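Local coordinates for CBS domain-containing protein CBSX1, chloroplastic (Arabidopsis thaliana, PDB 4GQW) that is a chloroplast CBS-pair protein that probably regulates thioredoxins, with its two CBS domains forming the likely site of ligand sensing, at residues T25-E28 / A29-L33; P42-D45 / E46-L50; G130-T133 / R134-V138. All coordinates share one frame; numbering follows the deposited sequence.

Contact 1: T25-E28 / A29-L33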
ATOM      1  N   THR A  25      20.452   1.037   6.542  1.00111.02           N
ATOM      2  CA  THR A  25      20.354  -0.358   6.952  1.00113.66           C
ATOM      3  C   THR A  25      18.911  -0.823   6.845  1.00105.19           C
ATOM      4  O   THR A  25      17.985  -0.014   6.877  1.00103.92           O
ATOM      5  CB  THR A  25      20.834  -0.572   8.401  1.00109.29           C
ATOM      6  OG1 THR A  25      19.803  -0.181   9.316  1.00117.37           O
ATOM      7  CG2 THR A  25      22.088   0.238   8.676  1.00115.02           C
ATOM      8  N   VAL A  26      18.729  -2.133   6.721  1.00113.03           N
ATOM      9  CA  VAL A  26      17.404  -2.727   6.613  1.00112.61           C
ATOM     10  C   VAL A  26      16.578  -2.404   7.849  1.00115.20           C
ATOM     11  O   VAL A  26      15.368  -2.208   7.766  1.00121.69           O
ATOM     12  CB  VAL A  26      17.503  -4.255   6.441  1.00121.69           C
ATOM     13  CG1 VAL A  26      16.122  -4.875   6.321  1.00128.63           C
ATOM     14  CG2 VAL A  26      18.345  -4.586   5.219  1.00123.58           C
ATOM     15  N   ASP A  27      17.253  -2.334   8.990  1.00109.56           N
ATOM     16  CA  ASP A  27      16.623  -2.010  10.261  1.00121.87           C
ATOM     17  C   ASP A  27      15.876  -0.684  10.213  1.00116.86           C
ATOM     18  O   ASP A  27      14.652  -0.643  10.344  1.00121.66           O
ATOM     19  CB  ASP A  27      17.683  -1.954  11.358  1.00134.73           C
ATOM     20  CG  ASP A  27      17.359  -2.855  12.525  1.00154.28           C
ATOM     21  OD1 ASP A  27      18.198  -3.717  12.859  1.00156.98           O
ATOM     22  OD2 ASP A  27      16.269  -2.698  13.111  1.00166.54           O
ATOM     23  N   GLU A  28      16.620   0.400  10.028  1.00116.32           N
ATOM     24  CA  GLU A  28      16.029   1.731  10.023  1.00111.73           C
ATOM     25  C   GLU A  28      15.064   1.923   8.859  1.00 99.47           C
ATOM     26  O   GLU A  28      14.145   2.733   8.941  1.00110.80           O
ATOM     27  CB  GLU A  28      17.112   2.815  10.034  1.00125.15           C
ATOM     28  CG  GLU A  28      18.303   2.525   9.147  1.00131.21           C
ATOM     29  CD  GLU A  28      19.447   3.491   9.373  1.00137.88           C
ATOM     30  OE1 GLU A  28      20.494   3.344   8.709  1.00131.21           O
ATOM     31  OE2 GLU A  28      19.299   4.397  10.219  1.00153.50           O
ATOM     32  N   ALA A  29      15.267   1.168   7.784  1.00 94.99           N
ATOM     33  CA  ALA A  29      14.327   1.170   6.669  1.00103.28           C
ATOM     34  C   ALA A  29      12.978   0.613   7.115  1.00109.23           C
ATOM     35  O   ALA A  29      11.933   1.217   6.867  1.00111.48           O
ATOM     36  CB  ALA A  29      14.877   0.363   5.504  1.00 93.95           C
ATOM     37  N   LEU A  30      13.008  -0.535   7.783  1.00106.56           N
ATOM     38  CA  LEU A  30      11.795  -1.147   8.309  1.00107.60           C
ATOM     39  C   LEU A  30      11.123  -0.228   9.319  1.00109.46           C
ATOM     40  O   LEU A  30       9.899  -0.077   9.316  1.00 99.21           O
ATOM     41  CB  LEU A  30      12.106  -2.496   8.958  1.00112.52           C
ATOM     42  CG  LEU A  30      12.519  -3.634   8.021  1.00105.13           C
ATOM     43  CD1 LEU A  30      12.842  -4.887   8.820  1.00103.53           C
ATOM     44  CD2 LEU A  30      11.425  -3.912   7.003  1.00 89.39           C
ATOM     45  N   GLU A  31      11.930   0.389  10.178  1.00113.42           N
ATOM     46  CA  GLU A  31      11.408   1.311  11.177  1.00119.08           C
ATOM     47  C   GLU A  31      10.721   2.504  10.516  1.00121.10           C
ATOM     48  O   GLU A  31       9.664   2.943  10.965  1.00116.24           O
ATOM     49  CB  GLU A  31      12.519   1.782  12.116  1.00127.42           C
ATOM     50  CG  GLU A  31      13.208   0.659  12.877  1.00143.66           C
ATOM     51  CD  GLU A  31      14.066   1.165  14.021  1.00162.95           C
ATOM     52  OE1 GLU A  31      13.509   1.789  14.949  1.00171.69           O
ATOM     53  OE2 GLU A  31      15.297   0.939  13.992  1.00165.51           O
ATOM     54  N   LEU A  32      11.317   3.017   9.444  1.00118.55           N
ATOM     55  CA  LEU A  32      10.726   4.117   8.690  1.00115.33           C
ATOM     56  C   LEU A  32       9.410   3.683   8.052  1.00115.44           C
ATOM     57  O   LEU A  32       8.435   4.441   8.038  1.00114.02           O
ATOM     58  CB  LEU A  32      11.700   4.634   7.626  1.00113.54           C
ATOM     59  CG  LEU A  32      12.508   5.896   7.956  1.00124.22           C
ATOM     60  CD1 LEU A  32      11.602   7.110   8.035  1.00132.38           C
ATOM     61  CD2 LEU A  32      13.288   5.737   9.249  1.00124.74           C
ATOM     62  N   LEU A  33       9.386   2.454   7.538  1.00119.36           N
ATOM     63  CA  LEU A  33       8.167   1.870   6.988  1.00114.80           C
ATOM     64  C   LEU A  33       7.055   1.865   8.025  1.00110.07           C
ATOM     65  O   LEU A  33       5.930   2.275   7.746  1.00109.03           O
ATOM     66  CB  LEU A  33       8.415   0.434   6.526  1.00111.95           C
ATOM     67  CG  LEU A  33       9.208   0.203   5.242  1.00112.37           C
ATOM     68  CD1 LEU A  33       9.451  -1.282   5.032  1.00105.73           C
ATOM     69  CD2 LEU A  33       8.462   0.793   4.067  1.00107.28           C
TER
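The flat groups of Asp27 and Glu31 are two carboxylates on neighbouring turns of one helix, their planes 71° apart. They present neither face to the other squarely; Asp27 OD2 and Glu31 OE2 come within 3.9 Å, an approach of like charges that would probably raise the proton affinity of one of them. Lys77 lies beside Asp27, and Leu142 of the second subunit packs on both acids. The third carboxylate, that of Glu28, turns back to the start of the helix. Its CG sits between the backbone N and the carbonyl carbon (chi1 41°) and the chain then runs extended, which carries OE1 to 3.2 Å from Thr25 N. That bond is almost straight, 178° at the hydrogen, and uses the anti lone pair of OE1. In return Thr25 OG1 accepts from Glu28 N in a weak bond of 3.3 Å, so side chain and backbone of the two residues hold each other at the start of the helix. Behind them the regular ladder begins with Ala29 N to Thr25 O and Leu30 N to Val26 O; Glu31 N follows to Asp27 O at 2.9 Å, in the carbonyl plane. On the buried side Val26 and Leu30 lie side by side, CG1 to CD1 4.1 Å, and both rest on Leu59, while Ala29 also meets Phe41. Val138 of the second subunit packs on Leu30. The reciprocal Thr25 and Glu28 bonds make a capping box, with Thr25 as N-cap of helix 26-35 in the first CBS domain.

Contact 2: P42-D45 / E46-L50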
ATOM      1  N   PRO A  42      11.563   5.270  -2.472  1.00 91.77           N
ATOM      2  CA  PRO A  42      12.591   5.457  -3.491  1.00 89.69           C
ATOM      3  C   PRO A  42      13.947   5.604  -2.826  1.00 84.94           C
ATOM      4  O   PRO A  42      14.037   6.098  -1.704  1.00 87.44           O
ATOM      5  CB  PRO A  42      12.185   6.774  -4.152  1.00 90.82           C
ATOM      6  CG  PRO A  42      11.471   7.507  -3.086  1.00 96.26           C
ATOM      7  CD  PRO A  42      10.712   6.463  -2.329  1.00 95.00           C
ATOM      8  N   VAL A  43      14.990   5.166  -3.515  1.00 90.22           N
ATOM      9  CA  VAL A  43      16.339   5.250  -2.992  1.00 89.04           C
ATOM     10  C   VAL A  43      17.140   6.274  -3.778  1.00 93.94           C
ATOM     11  O   VAL A  43      17.259   6.179  -5.005  1.00 96.06           O
ATOM     12  CB  VAL A  43      17.052   3.895  -3.048  1.00 88.17           C
ATOM     13  CG1 VAL A  43      18.328   3.941  -2.228  1.00 96.23           C
ATOM     14  CG2 VAL A  43      16.135   2.808  -2.533  1.00 78.65           C
ATOM     15  N   ILE A  44      17.675   7.255  -3.059  1.00103.09           N
ATOM     16  CA  ILE A  44      18.467   8.320  -3.652  1.00 95.99           C
ATOM     17  C   ILE A  44      19.896   8.280  -3.143  1.00 98.81           C
ATOM     18  O   ILE A  44      20.188   7.660  -2.120  1.00103.23           O
ATOM     19  CB  ILE A  44      17.916   9.698  -3.274  1.00102.72           C
ATOM     20  CG1 ILE A  44      17.976   9.878  -1.755  1.00 95.44           C
ATOM     21  CG2 ILE A  44      16.501   9.861  -3.788  1.00 95.04           C
ATOM     22  CD1 ILE A  44      17.583  11.246  -1.277  1.00 99.04           C
ATOM     23  N   ASP A  45      20.785   8.962  -3.856  1.00 92.02           N
ATOM     24  CA  ASP A  45      22.146   9.143  -3.380  1.00102.02           C
ATOM     25  C   ASP A  45      22.253  10.428  -2.565  1.00105.42           C
ATOM     26  O   ASP A  45      21.245  10.971  -2.115  1.00 91.59           O
ATOM     27  CB  ASP A  45      23.160   9.110  -4.533  1.00106.45           C
ATOM     28  CG  ASP A  45      22.935  10.204  -5.562  1.00109.64           C
ATOM     29  OD1 ASP A  45      23.658  10.198  -6.581  1.00112.87           O
ATOM     30  OD2 ASP A  45      22.053  11.066  -5.372  1.00107.03           O
ATOM     31  N   GLU A  46      23.473  10.910  -2.372  1.00101.12           N
ATOM     32  CA  GLU A  46      23.695  12.087  -1.543  1.00101.22           C
ATOM     33  C   GLU A  46      23.374  13.369  -2.306  1.00112.84           C
ATOM     34  O   GLU A  46      23.126  14.418  -1.709  1.00104.53           O
ATOM     35  CB  GLU A  46      25.136  12.111  -1.030  1.00111.49           C
ATOM     36  CG  GLU A  46      25.600  10.801  -0.399  1.00112.20           C
ATOM     37  CD  GLU A  46      24.798  10.413   0.825  1.00112.46           C
ATOM     38  OE1 GLU A  46      24.222  11.309   1.476  1.00117.75           O
ATOM     39  OE2 GLU A  46      24.742   9.206   1.140  1.00109.20           O
ATOM     40  N   ASP A  47      23.369  13.271  -3.631  1.00122.12           N
ATOM     41  CA  ASP A  47      23.037  14.404  -4.488  1.00126.51           C
ATOM     42  C   ASP A  47      21.554  14.389  -4.850  1.00116.96           C
ATOM     43  O   ASP A  47      21.134  15.037  -5.808  1.00113.36           O
ATOM     44  CB  ASP A  47      23.902  14.387  -5.750  1.00123.71           C
ATOM     45  CG  ASP A  47      25.382  14.504  -5.442  1.00130.31           C
ATOM     46  OD1 ASP A  47      26.181  13.761  -6.049  1.00135.46           O
ATOM     47  OD2 ASP A  47      25.747  15.343  -4.592  1.00130.06           O
ATOM     48  N   TRP A  48      20.776  13.640  -4.072  1.00105.60           N
ATOM     49  CA  TRP A  48      19.327  13.537  -4.246  1.00 97.07           C
ATOM     50  C   TRP A  48      18.887  13.032  -5.615  1.00108.14           C
ATOM     51  O   TRP A  48      17.790  13.346  -6.079  1.00105.58           O
ATOM     52  CB  TRP A  48      18.640  14.864  -3.921  1.00 97.80           C
ATOM     53  CG  TRP A  48      18.116  14.926  -2.528  1.00110.98           C
ATOM     54  CD1 TRP A  48      18.782  15.359  -1.421  1.00119.03           C
ATOM     55  CD2 TRP A  48      16.815  14.530  -2.087  1.00109.15           C
ATOM     56  NE1 TRP A  48      17.973  15.261  -0.315  1.00117.32           N
ATOM     57  CE2 TRP A  48      16.760  14.755  -0.699  1.00112.21           C
ATOM     58  CE3 TRP A  48      15.690  14.007  -2.731  1.00107.70           C
ATOM     59  CZ2 TRP A  48      15.624  14.478   0.055  1.00113.38           C
ATOM     60  CZ3 TRP A  48      14.567  13.735  -1.982  1.00105.72           C
ATOM     61  CH2 TRP A  48      14.541  13.970  -0.604  1.00106.84           C
ATOM     62  N   LYS A  49      19.737  12.240  -6.256  1.00135.99           N
ATOM     63  CA  LYS A  49      19.377  11.621  -7.522  1.00 93.00           C
ATOM     64  C   LYS A  49      18.870  10.202  -7.292  1.00107.33           C
ATOM     65  O   LYS A  49      19.477   9.430  -6.550  1.00108.16           O
ATOM     66  CB  LYS A  49      20.572  11.616  -8.473  1.00105.35           C
ATOM     67  CG  LYS A  49      21.047  13.002  -8.858  1.00124.59           C
ATOM     68  CD  LYS A  49      22.177  12.946  -9.873  1.00138.27           C
ATOM     69  CE  LYS A  49      22.597  14.347 -10.291  1.00146.27           C
ATOM     70  NZ  LYS A  49      23.739  14.350 -11.241  1.00153.36           N
ATOM     71  N   LEU A  50      17.750   9.872  -7.927  1.00132.74           N
ATOM     72  CA  LEU A  50      17.127   8.565  -7.773  1.00107.77           C
ATOM     73  C   LEU A  50      18.084   7.453  -8.180  1.00 94.63           C
ATOM     74  O   LEU A  50      18.648   7.474  -9.272  1.00 94.50           O
ATOM     75  CB  LEU A  50      15.853   8.485  -8.612  1.00107.44           C
ATOM     76  CG  LEU A  50      15.003   7.226  -8.445  1.00 98.11           C
ATOM     77  CD1 LEU A  50      14.295   7.245  -7.105  1.00 93.41           C
ATOM     78  CD2 LEU A  50      14.001   7.107  -9.580  1.00 97.54           C
TER
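The chain reverses between strands 40-44 and 50-55 in a beta hairpin: Ile44 and Leu50 form an antiparallel non-hydrogen-bonded pair with CA atoms 4.3 Å apart, and a type I turn runs from Asp45 to Trp48. Asp45 N donates to Lys49 O, closing the loop at its neck, while Trp48 N makes only a weak bond to Asp45 O. Inside the loop the Asp45 carboxylate gathers backbone N-H groups. With chi1 at 61° its CG lies between the backbone N and the carbonyl carbon, turning OD2 inward to accept from Lys49 N at 2.7 Å and, weakly, from Asp47 N at 3.1 Å. The Lys49 donor comes on the syn side, 28° out of the carboxylate plane. Glu46 instead reaches out to a salt bridge with Lys21. At the base, Pro42 CB touches Leu50 CD1 at 3.7 Å, and both residues pack on Leu128 of the second CBS domain. The Trp48 backbone is hydrogen-bonded to Leu128, and Lys14 makes a cation-pi contact with its ring. Over one face of that indole stands Ile44, whose CD1 lies 3.6 Å from the centroid of the Trp48 six-membered ring, 15° off the normal, a CH-pi contact.

Contact 3: G130-T133 / R134-V138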
ATOM      1  N   GLY A 130       9.659  14.054  -6.675  1.00 91.66           N
ATOM      2  CA  GLY A 130       8.352  13.634  -6.200  1.00 89.85           C
ATOM      3  C   GLY A 130       7.997  12.190  -6.483  1.00 97.35           C
ATOM      4  O   GLY A 130       8.832  11.411  -6.935  1.00 86.71           O
ATOM      5  N   ILE A 131       6.747  11.834  -6.196  1.00 93.14           N
ATOM      6  CA  ILE A 131       6.211  10.511  -6.508  1.00 89.45           C
ATOM      7  C   ILE A 131       4.737  10.616  -6.889  1.00 89.82           C
ATOM      8  O   ILE A 131       3.931  11.153  -6.132  1.00 96.57           O
ATOM      9  CB  ILE A 131       6.310   9.551  -5.305  1.00 97.54           C
ATOM     10  CG1 ILE A 131       7.764   9.156  -5.035  1.00 92.57           C
ATOM     11  CG2 ILE A 131       5.492   8.302  -5.559  1.00 93.53           C
ATOM     12  CD1 ILE A 131       7.910   8.170  -3.909  1.00 98.91           C
ATOM     13  N   ILE A 132       4.388  10.097  -8.060  1.00 98.64           N
ATOM     14  CA  ILE A 132       2.994  10.053  -8.489  1.00 92.01           C
ATOM     15  C   ILE A 132       2.410   8.657  -8.287  1.00 97.48           C
ATOM     16  O   ILE A 132       2.949   7.666  -8.780  1.00100.02           O
ATOM     17  CB  ILE A 132       2.827  10.507  -9.963  1.00 94.73           C
ATOM     18  CG1 ILE A 132       1.377  10.329 -10.421  1.00 94.56           C
ATOM     19  CG2 ILE A 132       3.788   9.775 -10.883  1.00 85.71           C
ATOM     20  CD1 ILE A 132       0.491  11.491 -10.053  1.00 90.32           C
ATOM     21  N   THR A 133       1.312   8.577  -7.543  1.00105.65           N
ATOM     22  CA  THR A 133       0.701   7.288  -7.246  1.00102.61           C
ATOM     23  C   THR A 133      -0.651   7.125  -7.923  1.00 95.07           C
ATOM     24  O   THR A 133      -1.189   8.069  -8.497  1.00 97.01           O
ATOM     25  CB  THR A 133       0.531   7.065  -5.729  1.00106.91           C
ATOM     26  OG1 THR A 133      -0.429   7.992  -5.209  1.00118.29           O
ATOM     27  CG2 THR A 133       1.855   7.251  -5.012  1.00 98.21           C
ATOM     28  N   ARG A 134      -1.187   5.915  -7.854  1.00 93.12           N
ATOM     29  CA  ARG A 134      -2.499   5.623  -8.406  1.00 99.58           C
ATOM     30  C   ARG A 134      -3.556   6.428  -7.666  1.00103.37           C
ATOM     31  O   ARG A 134      -4.509   6.938  -8.263  1.00103.30           O
ATOM     32  CB  ARG A 134      -2.788   4.133  -8.276  1.00 94.43           C
ATOM     33  CG  ARG A 134      -4.064   3.699  -8.945  1.00 98.65           C
ATOM     34  CD  ARG A 134      -4.163   2.195  -8.952  1.00107.45           C
ATOM     35  NE  ARG A 134      -3.127   1.591  -9.783  1.00104.97           N
ATOM     36  CZ  ARG A 134      -2.854   0.293  -9.800  1.00105.89           C
ATOM     37  NH1 ARG A 134      -3.537  -0.535  -9.022  1.00107.28           N
ATOM     38  NH2 ARG A 134      -1.897  -0.179 -10.587  1.00100.12           N
ATOM     39  N   GLY A 135      -3.368   6.543  -6.355  1.00 91.56           N
ATOM     40  CA  GLY A 135      -4.256   7.322  -5.519  1.00 94.55           C
ATOM     41  C   GLY A 135      -4.215   8.786  -5.891  1.00103.37           C
ATOM     42  O   GLY A 135      -5.223   9.480  -5.802  1.00102.66           O
ATOM     43  N   ASN A 136      -3.043   9.258  -6.306  1.00107.86           N
ATOM     44  CA  ASN A 136      -2.905  10.633  -6.766  1.00 99.46           C
ATOM     45  C   ASN A 136      -3.723  10.867  -8.027  1.00100.27           C
ATOM     46  O   ASN A 136      -4.307  11.933  -8.210  1.00 98.40           O
ATOM     47  CB  ASN A 136      -1.439  10.980  -7.026  1.00 85.45           C
ATOM     48  CG  ASN A 136      -0.600  10.926  -5.773  1.00101.21           C
ATOM     49  OD1 ASN A 136       0.591  10.625  -5.819  1.00104.85           O
ATOM     50  ND2 ASN A 136      -1.223  11.214  -4.638  1.00101.09           N
ATOM     51  N   VAL A 137      -3.764   9.862  -8.894  1.00 95.95           N
ATOM     52  CA  VAL A 137      -4.527   9.953 -10.129  1.00100.53           C
ATOM     53  C   VAL A 137      -6.015   9.950  -9.830  1.00101.36           C
ATOM     54  O   VAL A 137      -6.769  10.743 -10.396  1.00104.47           O
ATOM     55  CB  VAL A 137      -4.200   8.787 -11.078  1.00 98.06           C
ATOM     56  CG1 VAL A 137      -5.126   8.805 -12.280  1.00102.84           C
ATOM     57  CG2 VAL A 137      -2.753   8.869 -11.521  1.00 97.84           C
ATOM     58  N   VAL A 138      -6.432   9.059  -8.933  1.00 94.31           N
ATOM     59  CA  VAL A 138      -7.830   8.989  -8.534  1.00 91.61           C
ATOM     60  C   VAL A 138      -8.277  10.307  -7.916  1.00 96.19           C
ATOM     61  O   VAL A 138      -9.344  10.828  -8.243  1.00101.31           O
ATOM     62  CB  VAL A 138      -8.072   7.854  -7.527  1.00 97.31           C
ATOM     63  CG1 VAL A 138      -9.523   7.842  -7.084  1.00100.58           C
ATOM     64  CG2 VAL A 138      -7.694   6.523  -8.140  1.00 96.83           C
TER
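Ile132 and Thr133 meet Asn136 and Val137 where strand 128-133 of the second CBS domain runs into helix 134-142, a strand-to-helix junction with an N-cap at the corner. The two short axes approach to 5.4 Å and differ in direction by 68°. On the helix side, the Arg134 guanidinium reaches the end of helix 104-113 and the loop after it, with weak bonds from NE to Leu111 O and from NH2 to Tyr116 O, and makes a weak, long ion pair with Asp56 of the second subunit. Ile131 leads in through the sheet, its backbone paired with Thr12 of strand 12-13. Next comes Ile132. Its CG1 is anti to the backbone N (chi1 175°), and the bend at chi2 then brings CD1 against the CB of Asn136 at 3.6 Å; CD1 also comes within 4.4 Å of Val137 CG2. The same two side chains, Ile132 and Val137, pack on Leu111 of helix 104-113, joining strand and helix to one apolar layer. Thr133 ends the strand and caps the helix. Its carbonyl O takes Val137 N at 3.2 Å, the first helical rung. On the side-chain branch, Thr133 OG1 accepts from Asn136 N at 3.1 Å, with 146° at the hydrogen.

In the fold
From the N terminus the three contacts come in series, none enclosing or crossing another, and each closes a short local stretch. Contact 1 starts helix 26-35 of the first CBS domain. The chain then enters strand 40-44, and contact 2 turns it into strand 50-55; the centres of these two are about 17 Å apart and they do not touch. Contact 3 comes much later, where the last strand of the second CBS domain hands over to helix 134-142, on the opposite side of the chain's centre from both. It meets contact 2 through Pro42 CD and Ile131 CD1, 3.6 Å apart, joining the domains. Contacts 1 and 3 both face the second subunit.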